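PDB 3H04: uncharacterized protein from Staphylococcus aureus subsp. aureus, which is of unknown function but has an alpha/beta-hydrolase fold, is probably a serine hydrolase, and belongs to a family of esterase-like enzymes. Local coordinates for residues A[33-38]-A[107-112]; A[77-82]-A[197-202]; A[84-89]-A[98-103]; A[111-114]-A[118-121]. All coordinates share one frame; numbering follows the deposited sequence.

Interaction 1: A[33-38]-A[107-112]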
# COMPACT_ATOMS: atom_id res chain seq x y z
N VAL A 33 -4.68 -3.08 -9.50
CA VAL A 33 -5.33 -3.03 -8.19
C VAL A 33 -4.55 -2.14 -7.25
O VAL A 33 -3.44 -2.49 -6.83
CB VAL A 33 -5.44 -4.45 -7.56
CG1 VAL A 33 -6.21 -4.36 -6.21
CG2 VAL A 33 -6.11 -5.45 -8.58
N TYR A 34 -5.15 -1.01 -6.88
CA TYR A 34 -4.48 0.03 -6.13
C TYR A 34 -4.79 -0.07 -4.64
O TYR A 34 -5.95 -0.14 -4.26
CB TYR A 34 -4.85 1.41 -6.66
CG TYR A 34 -4.35 2.50 -5.75
CD1 TYR A 34 -3.00 2.78 -5.66
CD2 TYR A 34 -5.24 3.25 -4.95
CE1 TYR A 34 -2.52 3.73 -4.80
CE2 TYR A 34 -4.77 4.22 -4.11
CZ TYR A 34 -3.40 4.47 -4.04
OH TYR A 34 -2.89 5.42 -3.18
N ILE A 35 -3.73 -0.05 -3.82
CA ILE A 35 -3.87 -0.13 -2.38
C ILE A 35 -3.20 1.09 -1.77
O ILE A 35 -1.95 1.29 -1.88
CB ILE A 35 -3.30 -1.45 -1.82
CG1 ILE A 35 -3.83 -2.64 -2.63
CG2 ILE A 35 -3.61 -1.56 -0.32
CD1 ILE A 35 -3.55 -3.99 -2.03
N HIS A 36 -4.04 1.93 -1.14
CA HIS A 36 -3.60 3.22 -0.62
C HIS A 36 -2.73 3.04 0.60
O HIS A 36 -2.75 1.98 1.20
CB HIS A 36 -4.81 4.08 -0.19
CG HIS A 36 -5.57 3.54 0.99
ND1 HIS A 36 -5.27 3.90 2.30
CD2 HIS A 36 -6.64 2.71 1.06
CE1 HIS A 36 -6.11 3.27 3.12
NE2 HIS A 36 -6.96 2.55 2.39
N GLY A 37 -2.00 4.08 0.97
CA GLY A 37 -1.15 4.02 2.14
C GLY A 37 -1.82 4.47 3.43
O GLY A 37 -3.04 4.44 3.55
N GLY A 38 -1.03 4.96 4.37
CA GLY A 38 -1.54 5.45 5.68
C GLY A 38 -1.16 4.63 6.89
O GLY A 38 -1.87 4.64 7.94
N ALA A 107 1.86 -0.70 -0.44
CA ALA A 107 2.84 -1.45 -1.23
C ALA A 107 3.22 -2.72 -0.51
O ALA A 107 3.39 -3.78 -1.15
CB ALA A 107 4.10 -0.58 -1.58
N TYR A 108 3.31 -2.68 0.82
CA TYR A 108 3.46 -3.91 1.62
C TYR A 108 2.31 -4.90 1.35
O TYR A 108 2.57 -6.07 1.00
CB TYR A 108 3.49 -3.54 3.12
CG TYR A 108 3.43 -4.69 4.10
CD1 TYR A 108 4.43 -5.65 4.16
CD2 TYR A 108 2.37 -4.81 4.97
CE1 TYR A 108 4.39 -6.67 5.10
CE2 TYR A 108 2.33 -5.77 5.91
CZ TYR A 108 3.33 -6.73 5.96
OH TYR A 108 3.27 -7.71 6.91
N LEU A 109 1.07 -4.43 1.44
CA LEU A 109 -0.08 -5.29 1.11
C LEU A 109 -0.05 -5.81 -0.34
O LEU A 109 -0.41 -6.96 -0.60
CB LEU A 109 -1.39 -4.59 1.41
CG LEU A 109 -1.55 -4.23 2.91
CD1 LEU A 109 -2.70 -3.23 3.17
CD2 LEU A 109 -1.64 -5.43 3.82
N SER A 110 0.39 -4.96 -1.26
CA SER A 110 0.51 -5.33 -2.67
C SER A 110 1.56 -6.42 -2.90
O SER A 110 1.37 -7.32 -3.72
CB SER A 110 0.87 -4.13 -3.54
OG SER A 110 -0.14 -3.17 -3.49
N LEU A 111 2.64 -6.39 -2.12
CA LEU A 111 3.66 -7.42 -2.20
C LEU A 111 3.19 -8.73 -1.58
O LEU A 111 3.58 -9.79 -2.10
CB LEU A 111 4.96 -6.97 -1.56
CG LEU A 111 5.74 -5.90 -2.36
CD1 LEU A 111 6.61 -5.10 -1.36
CD2 LEU A 111 6.59 -6.55 -3.47
N LEU A 112 2.40 -8.68 -0.48
CA LEU A 112 1.82 -9.92 0.09
C LEU A 112 0.92 -10.64 -0.95
O LEU A 112 0.96 -11.91 -1.13
CB LEU A 112 1.05 -9.65 1.38
CG LEU A 112 1.89 -9.14 2.59
CD1 LEU A 112 1.04 -8.91 3.87
CD2 LEU A 112 3.06 -10.13 2.87
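Ile35 of strand 30-35 packs against Leu109 and Ser110 of helix 105-116, a strand-to-helix contact in the buried centre of an alpha/beta-hydrolase fold. The helix is the one that follows the putative nucleophile elbow (Gly102, Ser104, Gly106), so the contact illustrates how such an elbow helix is seated on the central sheet. Ile35 contributes the largest share of the buried surface. Its side chain crosses that of Leu109 at about a right angle, and its two branches differ in their nearest partner. With CG2 anti to the backbone N (chi1, defined by CG1, is -49°), that methyl is directed at Leu109, and Ile35 CG2 lies 4.0 Å from Leu109 CD1. The longer branch passes alongside Ser110, where Ile35 CD1 comes to 3.8 Å from Ser110 OG. This approach of a methyl to an oxygen is van der Waals in kind; separately, Ser110 OG hydrogen-bonds to Gly106 O in the preceding turn, which satisfies the buried hydroxyl. Leu109 CB touches both branches, 4.1 Å from Ile35 CD1 and from Ile35 CG2 alike. Just beyond the strand, His36, Gly37 and Gly38 match the HGG sequence that in related esterases shapes the oxyanion hole. There the imidazole reaches forward to the next residue, His36 ND1 donating to Gly37 O at 2.6 Å, in the carbonyl plane on a lone pair, with a bent N-H...O angle of 136°.

Interaction 2: A[77-82]-A[197-202]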
# COMPACT_ATOMS: atom_id res chain seq x y z
N CYS A 77 -6.91 -9.29 10.12
CA CYS A 77 -8.12 -8.81 9.47
C CYS A 77 -7.85 -7.98 8.19
O CYS A 77 -8.57 -8.16 7.22
CB CYS A 77 -8.93 -8.05 10.47
SG CYS A 77 -10.55 -7.51 9.88
N ILE A 78 -6.85 -7.07 8.22
CA ILE A 78 -6.48 -6.31 7.06
C ILE A 78 -6.13 -7.23 5.87
O ILE A 78 -6.65 -7.07 4.76
CB ILE A 78 -5.30 -5.35 7.38
CG1 ILE A 78 -5.78 -4.24 8.36
CG2 ILE A 78 -4.65 -4.78 6.01
CD1 ILE A 78 -4.73 -3.17 8.68
N ILE A 79 -5.29 -8.22 6.13
CA ILE A 79 -4.86 -9.15 5.10
C ILE A 79 -6.05 -9.94 4.58
O ILE A 79 -6.20 -10.14 3.37
CB ILE A 79 -3.76 -10.07 5.63
CG1 ILE A 79 -2.50 -9.19 5.91
CG2 ILE A 79 -3.45 -11.21 4.62
CD1 ILE A 79 -1.38 -9.94 6.62
N GLU A 80 -6.95 -10.32 5.48
CA GLU A 80 -8.16 -11.02 5.05
C GLU A 80 -9.04 -10.13 4.16
O GLU A 80 -9.56 -10.58 3.16
CB GLU A 80 -8.98 -11.56 6.25
CG GLU A 80 -8.40 -12.83 6.81
CD GLU A 80 -9.11 -13.35 8.06
OE1 GLU A 80 -10.21 -12.82 8.43
OE2 GLU A 80 -8.54 -14.30 8.67
N ASP A 81 -9.21 -8.86 4.53
CA ASP A 81 -10.00 -7.91 3.71
C ASP A 81 -9.37 -7.69 2.34
O ASP A 81 -10.04 -7.64 1.32
CB ASP A 81 -10.14 -6.54 4.44
CG ASP A 81 -11.15 -6.55 5.61
OD1 ASP A 81 -11.82 -7.59 5.86
OD2 ASP A 81 -11.28 -5.47 6.28
N VAL A 82 -8.06 -7.43 2.34
CA VAL A 82 -7.32 -7.19 1.11
C VAL A 82 -7.46 -8.39 0.12
O VAL A 82 -7.75 -8.22 -1.06
CB VAL A 82 -5.83 -6.88 1.46
CG1 VAL A 82 -4.95 -6.99 0.21
CG2 VAL A 82 -5.73 -5.46 2.13
N SER A 197 6.40 -15.71 9.24
CA SER A 197 6.64 -15.55 7.78
C SER A 197 5.41 -15.09 7.03
O SER A 197 5.52 -14.52 5.94
CB SER A 197 7.19 -16.84 7.14
OG SER A 197 6.18 -17.83 7.13
N LYS A 198 4.24 -15.26 7.62
CA LYS A 198 3.03 -14.63 7.07
C LYS A 198 3.21 -13.13 6.77
O LYS A 198 2.73 -12.64 5.74
CB LYS A 198 1.86 -14.83 8.01
CG LYS A 198 0.55 -14.34 7.44
CD LYS A 198 -0.62 -14.59 8.35
CE LYS A 198 -1.89 -14.03 7.72
NZ LYS A 198 -3.06 -14.44 8.55
N TYR A 199 3.88 -12.42 7.67
CA TYR A 199 3.97 -10.95 7.60
C TYR A 199 5.32 -10.42 7.08
O TYR A 199 5.50 -9.21 7.01
CB TYR A 199 3.71 -10.35 9.00
CG TYR A 199 2.58 -11.01 9.76
CD1 TYR A 199 1.25 -10.83 9.37
CD2 TYR A 199 2.84 -11.83 10.85
CE1 TYR A 199 0.20 -11.44 10.10
CE2 TYR A 199 1.82 -12.47 11.56
CZ TYR A 199 0.51 -12.27 11.18
OH TYR A 199 -0.47 -12.92 11.88
N ASN A 200 6.23 -11.32 6.73
CA ASN A 200 7.62 -11.03 6.39
C ASN A 200 7.98 -11.91 5.20
O ASN A 200 8.09 -13.16 5.34
CB ASN A 200 8.50 -11.33 7.59
CG ASN A 200 8.08 -10.54 8.76
OD1 ASN A 200 7.37 -11.04 9.66
ND2 ASN A 200 8.39 -9.25 8.73
N ILE A 201 8.14 -11.30 4.02
CA ILE A 201 8.31 -12.12 2.80
C ILE A 201 9.71 -12.69 2.78
O ILE A 201 10.69 -11.93 2.74
CB ILE A 201 7.99 -11.32 1.52
CG1 ILE A 201 6.57 -10.81 1.54
CG2 ILE A 201 8.12 -12.19 0.27
CD1 ILE A 201 6.24 -9.92 0.32
N ALA A 202 9.82 -14.02 2.84
CA ALA A 202 11.12 -14.70 2.92
C ALA A 202 11.95 -14.51 1.64
O ALA A 202 11.39 -14.29 0.57
CB ALA A 202 10.95 -16.21 3.21
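The contact joins helix 75-91, which flanks the central sheet of the alpha/beta-hydrolase fold, to the loop before helix 203-206, part of the long insertion between strands 121-125 and 212-217. Its apolar part has one small focus. Ile79 projects its terminal methyl at the rim of the Tyr199 ring, near the ring plane, so that Ile79 CD1 lies 3.9 Å from Tyr199 CD1. The neighbouring ring carbon is barely farther, with 4.1 Å between Ile79 CD1 and Tyr199 CE1. The methyl therefore meets one side of the ring at its edge and does not stack on a face. Its reach comes from an extended branch: Ile79 CG1 stands anti to the carbonyl carbon (chi1 -66°), and CD1 continues outward from it (chi2 172°). One face of the tyrosine is filled from within its own loop, Lys198 CB sitting 4.0 Å above the plane and over the ring centre. From there the lysine runs fully stretched toward the helix, its aliphatic part brushing the same isoleucine methyl, with Lys198 CE 4.3 Å from Ile79 CD1. The polar ends of both loop residues converge on one acceptor near the start of the helix: Lys198 NZ forms a salt bridge with Asp76 OD1, and Tyr199 OH hydrogen-bonds to the same oxygen. Glu80 OE2 stays 5.5 Å from Lys198 NZ, too far for ionic contact. The chemistry thus divides into a small apolar contact, non-directional at the ring edge, and a polar margin in which the ammonium and hydroxyl would probably both stabilise a negative charge on Asp76.

Interaction 3: A[84-89]-A[98-103]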
# COMPACT_ATOMS: atom_id res chain seq x y z
N ALA A 84 -9.79 -10.77 0.18
CA ALA A 84 -11.21 -10.95 -0.21
C ALA A 84 -11.53 -9.95 -1.33
O ALA A 84 -12.16 -10.29 -2.29
CB ALA A 84 -12.16 -10.78 0.96
N SER A 85 -11.01 -8.72 -1.23
CA SER A 85 -11.26 -7.72 -2.25
C SER A 85 -10.47 -8.07 -3.51
O SER A 85 -11.02 -8.09 -4.62
CB SER A 85 -10.94 -6.30 -1.76
OG SER A 85 -11.72 -6.00 -0.58
N PHE A 86 -9.19 -8.41 -3.33
CA PHE A 86 -8.40 -8.84 -4.47
C PHE A 86 -9.06 -9.98 -5.25
O PHE A 86 -9.13 -9.90 -6.47
CB PHE A 86 -6.97 -9.23 -4.12
CG PHE A 86 -6.16 -9.58 -5.35
CD1 PHE A 86 -5.71 -8.58 -6.20
CD2 PHE A 86 -5.97 -10.90 -5.72
CE1 PHE A 86 -4.98 -8.88 -7.35
CE2 PHE A 86 -5.26 -11.22 -6.91
CZ PHE A 86 -4.76 -10.19 -7.71
N ASP A 87 -9.57 -11.02 -4.56
CA ASP A 87 -10.14 -12.20 -5.23
C ASP A 87 -11.42 -11.91 -5.95
O ASP A 87 -11.69 -12.46 -7.02
CB ASP A 87 -10.35 -13.36 -4.27
CG ASP A 87 -9.06 -13.91 -3.74
OD1 ASP A 87 -8.03 -13.72 -4.42
OD2 ASP A 87 -9.06 -14.50 -2.62
N ALA A 88 -12.21 -11.04 -5.36
CA ALA A 88 -13.43 -10.56 -6.01
C ALA A 88 -13.05 -9.78 -7.26
O ALA A 88 -13.67 -9.93 -8.29
CB ALA A 88 -14.26 -9.73 -5.07
N ILE A 89 -12.01 -8.97 -7.20
CA ILE A 89 -11.55 -8.23 -8.40
C ILE A 89 -10.94 -9.14 -9.43
O ILE A 89 -11.28 -9.03 -10.61
CB ILE A 89 -10.56 -7.07 -8.04
CG1 ILE A 89 -11.25 -6.05 -7.13
CG2 ILE A 89 -9.99 -6.37 -9.34
CD1 ILE A 89 -10.26 -5.35 -6.07
N ILE A 98 -2.98 -8.68 -14.55
CA ILE A 98 -3.35 -8.01 -13.30
C ILE A 98 -2.08 -7.62 -12.52
O ILE A 98 -1.11 -8.40 -12.44
CB ILE A 98 -4.38 -8.88 -12.51
CG1 ILE A 98 -4.97 -8.14 -11.32
CG2 ILE A 98 -3.80 -10.23 -12.11
CD1 ILE A 98 -6.29 -8.77 -10.80
N PHE A 99 -2.11 -6.40 -11.96
CA PHE A 99 -1.02 -5.84 -11.19
C PHE A 99 -1.51 -5.28 -9.85
O PHE A 99 -2.66 -4.82 -9.73
CB PHE A 99 -0.40 -4.69 -11.99
CG PHE A 99 0.02 -5.11 -13.39
CD1 PHE A 99 1.26 -5.65 -13.60
CD2 PHE A 99 -0.86 -4.99 -14.46
CE1 PHE A 99 1.64 -6.06 -14.87
CE2 PHE A 99 -0.49 -5.39 -15.70
CZ PHE A 99 0.77 -5.91 -15.91
N THR A 100 -0.60 -5.24 -8.88
CA THR A 100 -0.86 -4.53 -7.61
C THR A 100 0.03 -3.29 -7.58
O THR A 100 1.19 -3.30 -8.04
CB THR A 100 -0.67 -5.42 -6.39
OG1 THR A 100 0.65 -6.00 -6.36
CG2 THR A 100 -1.76 -6.57 -6.40
N PHE A 101 -0.55 -2.20 -7.11
CA PHE A 101 0.11 -0.91 -7.04
C PHE A 101 -0.22 -0.42 -5.66
O PHE A 101 -1.40 -0.22 -5.38
CB PHE A 101 -0.43 0.04 -8.12
CG PHE A 101 -0.02 1.48 -7.93
CD1 PHE A 101 1.14 1.81 -7.26
CD2 PHE A 101 -0.82 2.51 -8.42
CE1 PHE A 101 1.56 3.13 -7.11
CE2 PHE A 101 -0.45 3.85 -8.24
CZ PHE A 101 0.75 4.16 -7.61
N GLY A 102 0.79 -0.30 -4.79
CA GLY A 102 0.61 0.29 -3.47
C GLY A 102 1.57 1.43 -3.19
O GLY A 102 2.64 1.57 -3.82
N ARG A 103 1.16 2.28 -2.25
CA ARG A 103 1.99 3.34 -1.73
C ARG A 103 2.11 3.11 -0.27
O ARG A 103 1.10 2.91 0.43
CB ARG A 103 1.42 4.73 -2.05
CG ARG A 103 1.22 4.90 -3.56
CD ARG A 103 0.96 6.28 -4.03
NE ARG A 103 -0.25 6.88 -3.44
CZ ARG A 103 -0.60 8.17 -3.53
NH1 ARG A 103 0.16 9.04 -4.18
NH2 ARG A 103 -1.73 8.59 -2.98
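Phe86 and Ile98 reach toward each other from opposite directions and carry most of the contact between helix 75-91 and strand 98-103. The end of the phenyl ring does the touching: Phe86 CE1 and Phe86 CZ each lie 3.7 Å from Ile98 CD1. The methyl comes in obliquely, and the same branch continues the contact behind its tip, with Ile98 CG1 4.0 Å from Phe86 CE1. Beside it, and also oblique to the ring, the methyl of Thr100 adds a lighter touch, Thr100 CG2 standing 4.1 Å from Phe86 CE1. Torsions explain both ends of the main pair, since Phe86 CG is anti to the backbone N (chi1 -176°), carrying the ring off the helix to the strand, and Ile98 CG1 takes the matching position (chi1 -171°). Alternation along the strand supplies the two partners: Ile98 points at the helix and Thr100 lies on the same side of the sheet, whereas Phe99 between them turns to the other side and packs on helix 256-273. The connection from helix 75-91 into this strand belongs to the alpha/beta-hydrolase core, and the end of the strand holds Gly102, first residue of the putative nucleophile elbow. In the next shell, Val33 of the adjoining strand also touches Phe86, and Ile119 packs on both the ring and Thr100. Thr100 has a second partner for its polar branch, Thr100 OG1 hydrogen-bonding to Ser110 O of helix 105-116.

Interaction 4: A[111-114]-A[118-121]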
# COMPACT_ATOMS: atom_id res chain seq x y z
N LEU A 111 2.64 -6.39 -2.12
CA LEU A 111 3.66 -7.42 -2.20
C LEU A 111 3.19 -8.73 -1.58
O LEU A 111 3.58 -9.79 -2.10
CB LEU A 111 4.96 -6.97 -1.56
CG LEU A 111 5.74 -5.90 -2.36
CD1 LEU A 111 6.61 -5.10 -1.36
CD2 LEU A 111 6.59 -6.55 -3.47
N LEU A 112 2.40 -8.68 -0.48
CA LEU A 112 1.82 -9.92 0.09
C LEU A 112 0.92 -10.64 -0.95
O LEU A 112 0.96 -11.91 -1.13
CB LEU A 112 1.05 -9.65 1.38
CG LEU A 112 1.89 -9.14 2.59
CD1 LEU A 112 1.04 -8.91 3.87
CD2 LEU A 112 3.06 -10.13 2.87
N ILE A 113 0.09 -9.84 -1.62
CA ILE A 113 -0.75 -10.37 -2.69
C ILE A 113 0.15 -11.04 -3.76
O ILE A 113 -0.08 -12.19 -4.15
CB ILE A 113 -1.59 -9.30 -3.38
CG1 ILE A 113 -2.77 -8.80 -2.50
CG2 ILE A 113 -2.18 -9.93 -4.69
CD1 ILE A 113 -3.46 -7.51 -3.01
N ALA A 114 1.21 -10.35 -4.19
CA ALA A 114 2.16 -10.91 -5.15
C ALA A 114 2.79 -12.25 -4.72
O ALA A 114 3.09 -13.06 -5.57
CB ALA A 114 3.28 -9.86 -5.53
N ASP A 118 -1.31 -15.23 -7.99
CA ASP A 118 -0.51 -15.21 -9.18
C ASP A 118 -0.85 -13.97 -9.97
O ASP A 118 -1.95 -13.85 -10.49
CB ASP A 118 -0.78 -16.49 -10.00
CG ASP A 118 -0.18 -17.73 -9.34
OD1 ASP A 118 1.00 -17.65 -8.85
OD2 ASP A 118 -0.90 -18.76 -9.25
N ILE A 119 0.06 -13.00 -9.99
CA ILE A 119 -0.16 -11.72 -10.70
C ILE A 119 0.99 -11.41 -11.62
O ILE A 119 2.03 -12.06 -11.57
CB ILE A 119 -0.41 -10.55 -9.70
CG1 ILE A 119 0.85 -10.11 -8.99
CG2 ILE A 119 -1.56 -10.93 -8.70
CD1 ILE A 119 0.62 -9.01 -7.99
N ASP A 120 0.86 -10.36 -12.44
CA ASP A 120 1.86 -10.09 -13.50
C ASP A 120 2.93 -9.06 -13.16
O ASP A 120 3.93 -8.93 -13.87
CB ASP A 120 1.10 -9.70 -14.76
CG ASP A 120 0.14 -10.78 -15.16
OD1 ASP A 120 0.63 -11.75 -15.72
OD2 ASP A 120 -1.06 -10.73 -14.82
N GLY A 121 2.74 -8.36 -12.06
CA GLY A 121 3.72 -7.37 -11.62
C GLY A 121 3.25 -6.58 -10.43
O GLY A 121 2.07 -6.59 -10.10
O HOH W 1 2.40 -13.40 -8.31
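Ile113, Ala114 and Ile119, whose side chains make the contact, are all aliphatic and offer no ring face or edge to fill. The packing is accordingly branch against branch, where the chain turns from the end of helix 105-116 toward strand 121-125 of the hydrolase sheet. Ile119 splits its two arms between neighbouring helix residues. Its long arm lies against the alanine, Ile119 CD1 being 3.7 Å from Ala114 CB and the same distance from Ala114 CA, so it reaches the backbone as well as the methyl. The short arm meets its counterpart methyl to methyl, with Ile119 CG2 4.2 Å from Ile113 CG2, and the two isoleucine side chains cross at about a right angle. A chi1 of 73° sets Ile119 CG1 between the backbone N and the carbonyl carbon, a crowded position that turns the long arm toward Ala114. Alongside these apolar contacts, a single water links the two backbones. It donates to Ala114 O at 2.8 Å and accepts from Ile119 N at 2.9 Å. Chemically, the turn is therefore held in two ways: the methyl groups give contact without direction, whereas the water provides a directional link between a carbonyl near the helix end and an amide of the loop, a separation that direct backbone bonding does not bridge here.

Overall arrangement
Followed from the N terminus, strand 30-35 is the first partner: interaction 1 joins it to helix 105-116, closing a loop of some seventy residues. Within that loop, interaction 3 makes a short closure between helix 75-91 and strand 98-103, the neighbour of strand 30-35 in the sheet. Interaction 2 starts on the same helix but ends far downstream in the insertion, so it crosses interaction 1 while enclosing interactions 3 and 4. Interaction 4 opens on helix 105-116 where interaction 1 ends, sharing Leu111 and Leu112, and closes almost at once, where the chain enters strand 121-125. Together they tie two helices, two adjacent strands and the insertion loop around one core.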